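Putative aldo/keto reductase (Salmonella enterica subsp. enterica serovar Typhimurium, PDB 4R9O) probably acts as an NADP-dependent oxidoreductase of the aldo/keto reductase family, built on a TIM-barrel fold. Local coordinates at residues I207-W212 / L256-L261; S234-E239 / R285-R290; L240-I245 / E279-T284. All coordinates share one frame; numbering follows the deposited sequence.

Contact 1 of 3, residues I207-W212 / L256-L261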
loop_
_atom_site.group_PDB
_atom_site.type_symbol
_atom_site.label_atom_id
_atom_site.label_comp_id
_atom_site.label_asym_id
_atom_site.label_seq_id
_atom_site.Cartn_x
_atom_site.Cartn_y
_atom_site.Cartn_z
ATOM N N ILE C 207 -25.149 8.574 17.220
ATOM C CA ILE C 207 -25.725 8.890 15.919
ATOM C C ILE C 207 -25.707 7.634 15.074
ATOM O O ILE C 207 -24.663 7.000 14.907
ATOM C CB ILE C 207 -24.946 10.021 15.218
ATOM C CG1 ILE C 207 -25.132 11.333 15.991
ATOM C CG2 ILE C 207 -25.364 10.165 13.746
ATOM C CD1 ILE C 207 -24.152 12.411 15.652
ATOM N N ARG C 208 -26.868 7.261 14.544
ATOM C CA ARG C 208 -26.960 6.027 13.784
ATOM C C ARG C 208 -26.771 6.276 12.288
ATOM O O ARG C 208 -27.424 7.144 11.694
ATOM C CB ARG C 208 -28.299 5.338 14.074
ATOM C CG ARG C 208 -28.420 4.917 15.538
ATOM C CD ARG C 208 -29.808 4.411 15.912
ATOM N NE ARG C 208 -30.136 3.121 15.303
ATOM C CZ ARG C 208 -31.036 2.272 15.794
ATOM N NH1 ARG C 208 -31.686 2.572 16.910
ATOM N NH2 ARG C 208 -31.280 1.122 15.175
ATOM N N PRO C 209 -25.864 5.512 11.667
ATOM C CA PRO C 209 -25.635 5.698 10.231
ATOM C C PRO C 209 -26.692 5.026 9.368
ATOM O O PRO C 209 -27.179 3.945 9.721
ATOM C CB PRO C 209 -24.279 5.040 10.010
ATOM C CG PRO C 209 -24.238 3.946 11.060
ATOM C CD PRO C 209 -25.001 4.465 12.245
ATOM N N MET C 210 -27.057 5.666 8.259
ATOM C CA MET C 210 -27.774 4.975 7.188
ATOM C C MET C 210 -26.722 4.254 6.352
ATOM O O MET C 210 -25.691 4.836 6.004
ATOM C CB MET C 210 -28.581 5.945 6.320
ATOM C CG MET C 210 -29.565 6.816 7.097
ATOM S SD MET C 210 -30.196 8.187 6.111
ATOM C CE MET C 210 -31.161 7.303 4.880
ATOM N N ALA C 211 -26.968 2.991 6.035
ATOM C CA ALA C 211 -25.953 2.170 5.387
ATOM C C ALA C 211 -26.322 1.895 3.929
ATOM O O ALA C 211 -27.411 1.372 3.637
ATOM C CB ALA C 211 -25.759 0.862 6.157
ATOM N N TRP C 212 -25.430 2.265 3.008
ATOM C CA TRP C 212 -25.681 1.969 1.603
ATOM C C TRP C 212 -24.717 0.894 1.079
ATOM O O TRP C 212 -23.715 0.550 1.734
ATOM C CB TRP C 212 -25.639 3.256 0.744
ATOM C CG TRP C 212 -24.369 4.052 0.751
ATOM C CD1 TRP C 212 -24.006 5.016 1.652
ATOM C CD2 TRP C 212 -23.312 3.994 -0.218
ATOM N NE1 TRP C 212 -22.780 5.548 1.312
ATOM C CE2 TRP C 212 -22.333 4.936 0.169
ATOM C CE3 TRP C 212 -23.093 3.234 -1.374
ATOM C CZ2 TRP C 212 -21.152 5.124 -0.548
ATOM C CZ3 TRP C 212 -21.919 3.432 -2.089
ATOM C CH2 TRP C 212 -20.966 4.368 -1.672
ATOM N N LEU C 256 -24.084 -4.666 14.084
ATOM C CA LEU C 256 -23.076 -3.660 14.423
ATOM C C LEU C 256 -23.556 -2.735 15.537
ATOM O O LEU C 256 -24.703 -2.297 15.532
ATOM C CB LEU C 256 -22.704 -2.834 13.192
ATOM C CG LEU C 256 -21.997 -3.592 12.059
ATOM C CD1 LEU C 256 -21.693 -2.661 10.886
ATOM C CD2 LEU C 256 -20.719 -4.234 12.571
ATOM N N PRO C 257 -22.669 -2.421 16.496
ATOM C CA PRO C 257 -23.052 -1.586 17.644
ATOM C C PRO C 257 -23.265 -0.093 17.310
ATOM O O PRO C 257 -23.741 0.641 18.174
ATOM C CB PRO C 257 -21.886 -1.778 18.616
ATOM C CG PRO C 257 -20.731 -2.130 17.747
ATOM C CD PRO C 257 -21.285 -2.920 16.604
ATOM N N SER C 258 -22.945 0.351 16.098
ATOM C CA SER C 258 -23.400 1.679 15.659
ATOM C C SER C 258 -24.898 1.660 15.311
ATOM O O SER C 258 -25.526 2.712 15.144
ATOM C CB SER C 258 -22.588 2.174 14.458
ATOM O OG SER C 258 -22.475 1.180 13.455
ATOM N N GLN C 259 -25.461 0.458 15.223
ATOM C CA GLN C 259 -26.895 0.259 14.947
ATOM C C GLN C 259 -27.359 0.932 13.650
ATOM O O GLN C 259 -28.233 1.787 13.671
ATOM C CB GLN C 259 -27.730 0.761 16.129
ATOM C CG GLN C 259 -27.293 0.168 17.469
ATOM C CD GLN C 259 -28.175 0.611 18.627
ATOM O OE1 GLN C 259 -29.330 0.201 18.729
ATOM N NE2 GLN C 259 -27.633 1.454 19.502
ATOM N N PRO C 260 -26.784 0.518 12.510
ATOM C CA PRO C 260 -27.092 1.118 11.205
ATOM C C PRO C 260 -28.539 0.897 10.752
ATOM O O PRO C 260 -29.185 -0.074 11.166
ATOM C CB PRO C 260 -26.128 0.396 10.247
ATOM C CG PRO C 260 -25.102 -0.264 11.129
ATOM C CD PRO C 260 -25.840 -0.603 12.377
ATOM N N LEU C 261 -29.018 1.811 9.910
ATOM C CA LEU C 261 -30.288 1.701 9.200
ATOM C C LEU C 261 -29.990 1.316 7.752
ATOM O O LEU C 261 -29.516 2.154 6.974
ATOM C CB LEU C 261 -31.064 3.023 9.238
ATOM C CG LEU C 261 -31.629 3.542 10.569
ATOM C CD1 LEU C 261 -30.542 3.945 11.572
ATOM C CD2 LEU C 261 -32.559 4.704 10.300
#

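Contact 2 of 3, residues S234-E239 / R285-R290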
loop_
_atom_site.group_PDB
_atom_site.type_symbol
_atom_site.label_atom_id
_atom_site.label_comp_id
_atom_site.label_asym_id
_atom_site.label_seq_id
_atom_site.Cartn_x
_atom_site.Cartn_y
_atom_site.Cartn_z
ATOM N N SER C 234 -25.099 -19.071 2.422
ATOM C CA SER C 234 -26.216 -20.009 2.294
ATOM C C SER C 234 -26.163 -21.079 3.376
ATOM O O SER C 234 -27.199 -21.585 3.804
ATOM C CB SER C 234 -26.224 -20.676 0.918
ATOM O OG SER C 234 -26.540 -19.741 -0.094
ATOM N N VAL C 235 -24.953 -21.424 3.806
ATOM C CA VAL C 235 -24.770 -22.388 4.888
ATOM C C VAL C 235 -25.272 -21.810 6.210
ATOM O O VAL C 235 -25.962 -22.473 6.988
ATOM C CB VAL C 235 -23.288 -22.793 5.040
ATOM C CG1 VAL C 235 -23.122 -23.777 6.193
ATOM C CG2 VAL C 235 -22.764 -23.388 3.740
ATOM N N ILE C 236 -24.914 -20.558 6.462
ATOM C CA ILE C 236 -25.350 -19.883 7.671
ATOM C C ILE C 236 -26.845 -19.569 7.617
ATOM O O ILE C 236 -27.535 -19.612 8.643
ATOM C CB ILE C 236 -24.515 -18.615 7.907
ATOM C CG1 ILE C 236 -23.112 -19.042 8.344
ATOM C CG2 ILE C 236 -25.159 -17.712 8.938
ATOM C CD1 ILE C 236 -22.139 -17.939 8.481
ATOM N N ALA C 237 -27.353 -19.299 6.420
ATOM C CA ALA C 237 -28.793 -19.135 6.232
ATOM C C ALA C 237 -29.526 -20.391 6.687
ATOM O O ALA C 237 -30.457 -20.314 7.494
ATOM C CB ALA C 237 -29.120 -18.823 4.787
ATOM N N GLN C 238 -29.095 -21.546 6.183
ATOM C CA GLN C 238 -29.703 -22.824 6.569
ATOM C C GLN C 238 -29.667 -23.032 8.077
ATOM O O GLN C 238 -30.656 -23.454 8.673
ATOM C CB GLN C 238 -29.008 -23.993 5.870
ATOM C CG GLN C 238 -29.227 -24.033 4.366
ATOM C CD GLN C 238 -28.483 -25.177 3.692
ATOM O OE1 GLN C 238 -27.470 -25.664 4.203
ATOM N NE2 GLN C 238 -28.986 -25.615 2.540
ATOM N N GLU C 239 -28.529 -22.719 8.692
ATOM C CA GLU C 239 -28.390 -22.815 10.144
ATOM C C GLU C 239 -29.423 -21.959 10.870
ATOM O O GLU C 239 -29.874 -22.312 11.952
ATOM C CB GLU C 239 -26.987 -22.389 10.579
ATOM C CG GLU C 239 -25.875 -23.317 10.132
ATOM C CD GLU C 239 -24.502 -22.805 10.532
ATOM O OE1 GLU C 239 -23.505 -23.491 10.229
ATOM O OE2 GLU C 239 -24.422 -21.718 11.144
ATOM N N ARG C 285 -22.342 -14.456 17.555
ATOM C CA ARG C 285 -21.029 -13.861 17.309
ATOM C C ARG C 285 -20.214 -14.711 16.332
ATOM O O ARG C 285 -19.645 -14.182 15.381
ATOM C CB ARG C 285 -20.256 -13.657 18.617
ATOM C CG ARG C 285 -20.471 -12.278 19.217
ATOM C CD ARG C 285 -19.746 -12.086 20.522
ATOM N NE ARG C 285 -19.915 -10.720 21.027
ATOM C CZ ARG C 285 -19.088 -9.703 20.771
ATOM N NH1 ARG C 285 -18.012 -9.882 20.006
ATOM N NH2 ARG C 285 -19.334 -8.503 21.292
ATOM N N GLN C 286 -20.178 -16.024 16.544
ATOM C CA GLN C 286 -19.365 -16.886 15.693
ATOM C C GLN C 286 -19.870 -16.864 14.258
ATOM O O GLN C 286 -19.078 -16.921 13.321
ATOM C CB GLN C 286 -19.331 -18.312 16.239
ATOM C CG GLN C 286 -18.555 -18.424 17.544
ATOM C CD GLN C 286 -18.335 -19.861 18.007
ATOM O OE1 GLN C 286 -18.510 -20.164 19.177
ATOM N NE2 GLN C 286 -17.923 -20.735 17.096
ATOM N N GLN C 287 -21.185 -16.748 14.089
ATOM C CA GLN C 287 -21.762 -16.630 12.758
ATOM C C GLN C 287 -21.362 -15.304 12.133
ATOM O O GLN C 287 -21.005 -15.263 10.965
ATOM C CB GLN C 287 -23.288 -16.770 12.802
ATOM C CG GLN C 287 -23.755 -18.203 13.005
ATOM C CD GLN C 287 -25.247 -18.304 13.298
ATOM O OE1 GLN C 287 -25.865 -17.355 13.792
ATOM N NE2 GLN C 287 -25.833 -19.456 12.985
ATOM N N TRP C 288 -21.399 -14.230 12.920
ATOM C CA TRP C 288 -20.995 -12.921 12.429
ATOM C C TRP C 288 -19.534 -12.964 12.001
ATOM O O TRP C 288 -19.165 -12.430 10.962
ATOM C CB TRP C 288 -21.208 -11.838 13.496
ATOM C CG TRP C 288 -21.017 -10.428 12.978
ATOM C CD1 TRP C 288 -21.986 -9.594 12.504
ATOM C CD2 TRP C 288 -19.784 -9.696 12.882
ATOM N NE1 TRP C 288 -21.440 -8.396 12.110
ATOM C CE2 TRP C 288 -20.086 -8.431 12.338
ATOM C CE3 TRP C 288 -18.453 -9.988 13.205
ATOM C CZ2 TRP C 288 -19.110 -7.458 12.102
ATOM C CZ3 TRP C 288 -17.485 -9.019 12.985
ATOM C CH2 TRP C 288 -17.816 -7.768 12.434
ATOM N N PHE C 289 -18.699 -13.612 12.801
ATOM C CA PHE C 289 -17.269 -13.620 12.518
ATOM C C PHE C 289 -16.928 -14.561 11.367
ATOM O O PHE C 289 -16.024 -14.279 10.569
ATOM C CB PHE C 289 -16.485 -13.966 13.784
ATOM C CG PHE C 289 -16.248 -12.770 14.672
ATOM C CD1 PHE C 289 -15.240 -11.867 14.377
ATOM C CD2 PHE C 289 -17.051 -12.531 15.776
ATOM C CE1 PHE C 289 -15.024 -10.755 15.172
ATOM C CE2 PHE C 289 -16.832 -11.420 16.584
ATOM C CZ PHE C 289 -15.821 -10.537 16.280
ATOM N N ARG C 290 -17.674 -15.654 11.265
ATOM C CA ARG C 290 -17.550 -16.569 10.135
ATOM C C ARG C 290 -17.867 -15.859 8.825
ATOM O O ARG C 290 -17.180 -16.050 7.823
ATOM C CB ARG C 290 -18.478 -17.771 10.293
ATOM C CG ARG C 290 -17.775 -19.074 10.560
ATOM C CD ARG C 290 -18.697 -20.241 10.219
ATOM N NE ARG C 290 -19.885 -20.254 11.067
ATOM C CZ ARG C 290 -20.975 -20.980 10.825
ATOM N NH1 ARG C 290 -22.002 -20.925 11.661
ATOM N NH2 ARG C 290 -21.036 -21.758 9.751
#

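Contact 3 of 3, residues L240-I245 / E279-T284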
loop_
_atom_site.group_PDB
_atom_site.type_symbol
_atom_site.label_atom_id
_atom_site.label_comp_id
_atom_site.label_asym_id
_atom_site.label_seq_id
_atom_site.Cartn_x
_atom_site.Cartn_y
_atom_site.Cartn_z
ATOM N N LEU C 240 -29.784 -20.827 10.273
ATOM C CA LEU C 240 -30.708 -19.887 10.901
ATOM C C LEU C 240 -32.144 -20.084 10.426
ATOM O O LEU C 240 -33.053 -19.398 10.891
ATOM C CB LEU C 240 -30.263 -18.444 10.625
ATOM C CG LEU C 240 -28.941 -17.984 11.248
ATOM C CD1 LEU C 240 -28.477 -16.691 10.624
ATOM C CD2 LEU C 240 -29.070 -17.820 12.754
ATOM N N ASN C 241 -32.335 -21.026 9.504
ATOM C CA ASN C 241 -33.615 -21.208 8.817
ATOM C C ASN C 241 -34.067 -19.920 8.158
ATOM O O ASN C 241 -35.255 -19.605 8.149
ATOM C CB ASN C 241 -34.689 -21.707 9.780
ATOM C CG ASN C 241 -34.282 -22.970 10.482
ATOM O OD1 ASN C 241 -33.869 -23.943 9.847
ATOM N ND2 ASN C 241 -34.369 -22.963 11.808
ATOM N N ALA C 242 -33.105 -19.176 7.620
ATOM C CA ALA C 242 -33.393 -17.946 6.899
ATOM C C ALA C 242 -33.827 -18.247 5.466
ATOM O O ALA C 242 -33.243 -19.094 4.788
ATOM C CB ALA C 242 -32.174 -17.022 6.908
ATOM N N SER C 243 -34.857 -17.540 5.016
ATOM C CA SER C 243 -35.408 -17.714 3.679
ATOM C C SER C 243 -34.404 -17.456 2.551
ATOM O O SER C 243 -34.522 -18.023 1.459
ATOM C CB SER C 243 -36.612 -16.790 3.503
ATOM O OG SER C 243 -36.873 -16.555 2.131
ATOM N N SER C 244 -33.417 -16.606 2.815
ATOM C CA SER C 244 -32.507 -16.161 1.768
ATOM C C SER C 244 -31.224 -15.608 2.369
ATOM O O SER C 244 -31.155 -15.365 3.574
ATOM C CB SER C 244 -33.178 -15.098 0.906
ATOM O OG SER C 244 -33.433 -13.931 1.669
ATOM N N ILE C 245 -30.208 -15.401 1.541
ATOM C CA ILE C 245 -28.947 -14.889 2.064
ATOM C C ILE C 245 -28.996 -13.382 2.300
ATOM O O ILE C 245 -28.232 -12.867 3.108
ATOM C CB ILE C 245 -27.760 -15.226 1.137
ATOM C CG1 ILE C 245 -27.908 -14.536 -0.215
ATOM C CG2 ILE C 245 -27.636 -16.733 0.960
ATOM C CD1 ILE C 245 -26.718 -14.730 -1.124
ATOM N N GLU C 279 -34.785 -8.482 10.897
ATOM C CA GLU C 279 -35.004 -7.983 12.259
ATOM C C GLU C 279 -35.211 -9.099 13.292
ATOM O O GLU C 279 -34.959 -8.894 14.481
ATOM C CB GLU C 279 -36.213 -7.033 12.304
ATOM C CG GLU C 279 -35.940 -5.614 11.794
ATOM C CD GLU C 279 -36.697 -4.531 12.573
ATOM O OE1 GLU C 279 -36.521 -4.440 13.811
ATOM O OE2 GLU C 279 -37.462 -3.766 11.947
ATOM N N THR C 280 -35.671 -10.267 12.845
ATOM C CA THR C 280 -35.988 -11.363 13.766
ATOM C C THR C 280 -34.930 -12.478 13.793
ATOM O O THR C 280 -35.085 -13.474 14.503
ATOM C CB THR C 280 -37.355 -11.992 13.421
ATOM O OG1 THR C 280 -37.298 -12.594 12.120
ATOM C CG2 THR C 280 -38.446 -10.934 13.443
ATOM N N LEU C 281 -33.861 -12.303 13.022
ATOM C CA LEU C 281 -32.797 -13.295 12.917
ATOM C C LEU C 281 -31.809 -13.234 14.089
ATOM O O LEU C 281 -31.336 -12.158 14.458
ATOM C CB LEU C 281 -32.038 -13.106 11.602
ATOM C CG LEU C 281 -32.260 -14.125 10.490
ATOM C CD1 LEU C 281 -33.732 -14.240 10.150
ATOM C CD2 LEU C 281 -31.449 -13.741 9.256
ATOM N N SER C 282 -31.491 -14.401 14.647
ATOM C CA SER C 282 -30.578 -14.512 15.784
ATOM C C SER C 282 -29.148 -14.804 15.338
ATOM O O SER C 282 -28.667 -15.923 15.484
ATOM C CB SER C 282 -31.043 -15.620 16.739
ATOM O OG SER C 282 -32.429 -15.530 17.001
ATOM N N LEU C 283 -28.469 -13.808 14.787
ATOM C CA LEU C 283 -27.091 -14.010 14.353
ATOM C C LEU C 283 -26.165 -14.039 15.569
ATOM O O LEU C 283 -26.079 -13.058 16.303
ATOM C CB LEU C 283 -26.662 -12.908 13.375
ATOM C CG LEU C 283 -25.455 -13.193 12.477
ATOM C CD1 LEU C 283 -25.765 -14.287 11.479
ATOM C CD2 LEU C 283 -25.029 -11.937 11.754
ATOM N N THR C 284 -25.500 -15.169 15.795
ATOM C CA THR C 284 -24.542 -15.282 16.897
ATOM C C THR C 284 -23.221 -14.589 16.562
ATOM O O THR C 284 -22.992 -14.200 15.414
ATOM C CB THR C 284 -24.238 -16.737 17.234
ATOM O OG1 THR C 284 -23.503 -17.323 16.154
ATOM C CG2 THR C 284 -25.534 -17.526 17.457
#

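Contact 1 of 3, residues I207-W212 / L256-L261
The guanidinium of Arg208 lies with one face over Gln259 CB, which sits 3.2 Å above its plane toward the rim. The same side chain reaches the backbone: NE donates to Gln259 O at 2.8 Å, along a lone pair in the carbonyl plane. The bond is somewhat bent (N-H...O angle 146°), with the acceptor tilted from the guanidinium plane. A bend at chi3 (70°) turns the guanidinium back over Gln259. Leu261 CD1 packs on Arg208 CB at 3.6 Å. Farther along, the Pro209 ring touches Ser258 through CD and Pro260 through CG. Ala211 CB also meets Pro260 CB.

The backbones join as parallel strands of the TIM barrel, with Met210 paired to Leu261. Leu261 N donates to Pro209 O at 2.8 Å, and Ala211 N to Leu261 O at 2.8 Å. Met210 and Leu261 turn their side chains to the same face of the sheet, where Met210 meets Val21 and Leu261 meets Phe17, both of strand 16-23. Trp212, at the end of the strand, belongs to the probable NADP(+) site. Leu261 thus uses both its N-H and its carbonyl to join the strands, while the arginine bond satisfies the carbonyl of Gln259 just before them.

Contact 2 of 3, residues S234-E239 / R285-R290
Glu239 OE2 is gripped by two donors from the facing helix. Arg290 NH1 reaches it at 2.6 Å on the syn lone pair. Gln287 NE2 reaches it at 3.2 Å on the anti lone pair, with an N-H...O angle of 163°. The second carboxylate oxygen is used as well: Arg290 NH2 donates to Glu239 OE1 at 3.1 Å. The arginine therefore holds the carboxylate end-on, one nitrogen to each oxygen, in a bidentate salt bridge. The fit is not flat, since the carboxylate and guanidinium planes are 37° apart. The amide of Gln287 is nearly coplanar with the carboxylate.

Glu239 is extended beyond CG and reaches straight across. Arg290 instead bends at chi3 (-63°). One face of its guanidinium lies against Ile236, with CG1 3.6 Å from the plane and offset toward the rim. Ile236 CD1 also approaches Gln287 O at 3.8 Å. The other end of the Gln287 amide is held too: OE1 accepts from Thr284 N in the capping box that opens this helix. With a partner at each end, the amide is fixed in its rotation.

Helices 227-240 and 285-296 run nearly antiparallel here; the axes of the two short segments pass 11.1 Å apart at closest approach. They lie on the outside of the barrel, and helix 285-296 is the C-terminal helix. Arg285 points elsewhere, to Asp134 and Asp105 of the second subunit. The two arginine bonds fix the rotation of the carboxylate, and its pairing with a positive charge would be expected to keep Glu239 ionised.

Contact 3 of 3, residues L240-I245 / E279-T284
Leu240 is the bump of this contact, at the end of helix 227-240, where a Schellman motif closes the helix with Asn241 at positive phi. Its two methyls meet different parts of the facing residues 279-284. CD1 goes to the leucine side chains, and CD2 goes to the backbone. The hollow that takes them is lined by Leu281, the Ser282 carbonyl and Leu283.

Leu283 supplies one wall. Its CG stands opposite the backbone N (chi1 -160°), and its CD1 comes to 3.7 Å from Leu240 CD1. The two side chains cross at a slant. Leu281 supplies another wall through CD2, which is 4.4 Å from Leu240 CD1. The same CD2 meets Ala242 CB at 4.1 Å. Leu281 therefore touches the residues on both sides of Asn241 in the chain. Ala242 is a small bump and adds a shallow contact beside the larger one of Leu240.

Other helices complete the walls. Leu281 also rests on Gln247 and Ala251 of helix 245-254, and Leu283 on Trp252. Gln287 of helix 285-296 touches Leu240. Thr284 is the N-cap of that helix, so the loop passes from the leucine packing straight into a helix start. The contact lies near the surface of the TIM-barrel protein and joins the loop after helix 227-240 to the one before helix 285-296. At its tight spot, Leu240 CD2 lies 3.3 Å from Ser282 O.

Overall arrangement
Contacts 2 and 3 are neighbours on the outside of the barrel, with centres 9 Å apart. Helix 227-240 runs from one into the other, and Ala237 O probably accepts a hydrogen bond from Ala242 N at 2.9 Å. Contact 1 lies deeper, its centre about 10 Å from that of the chain, against about 26 Å for contact 2 and 22 Å for contact 3. Contacts 1 and 2 meet where Leu256 CD2 packs on Trp288 CZ2 at 3.6 Å. Contact 1 also lies near the probable active site: the Met210 side chain is about 9 Å from that of Tyr58, the likely proton donor.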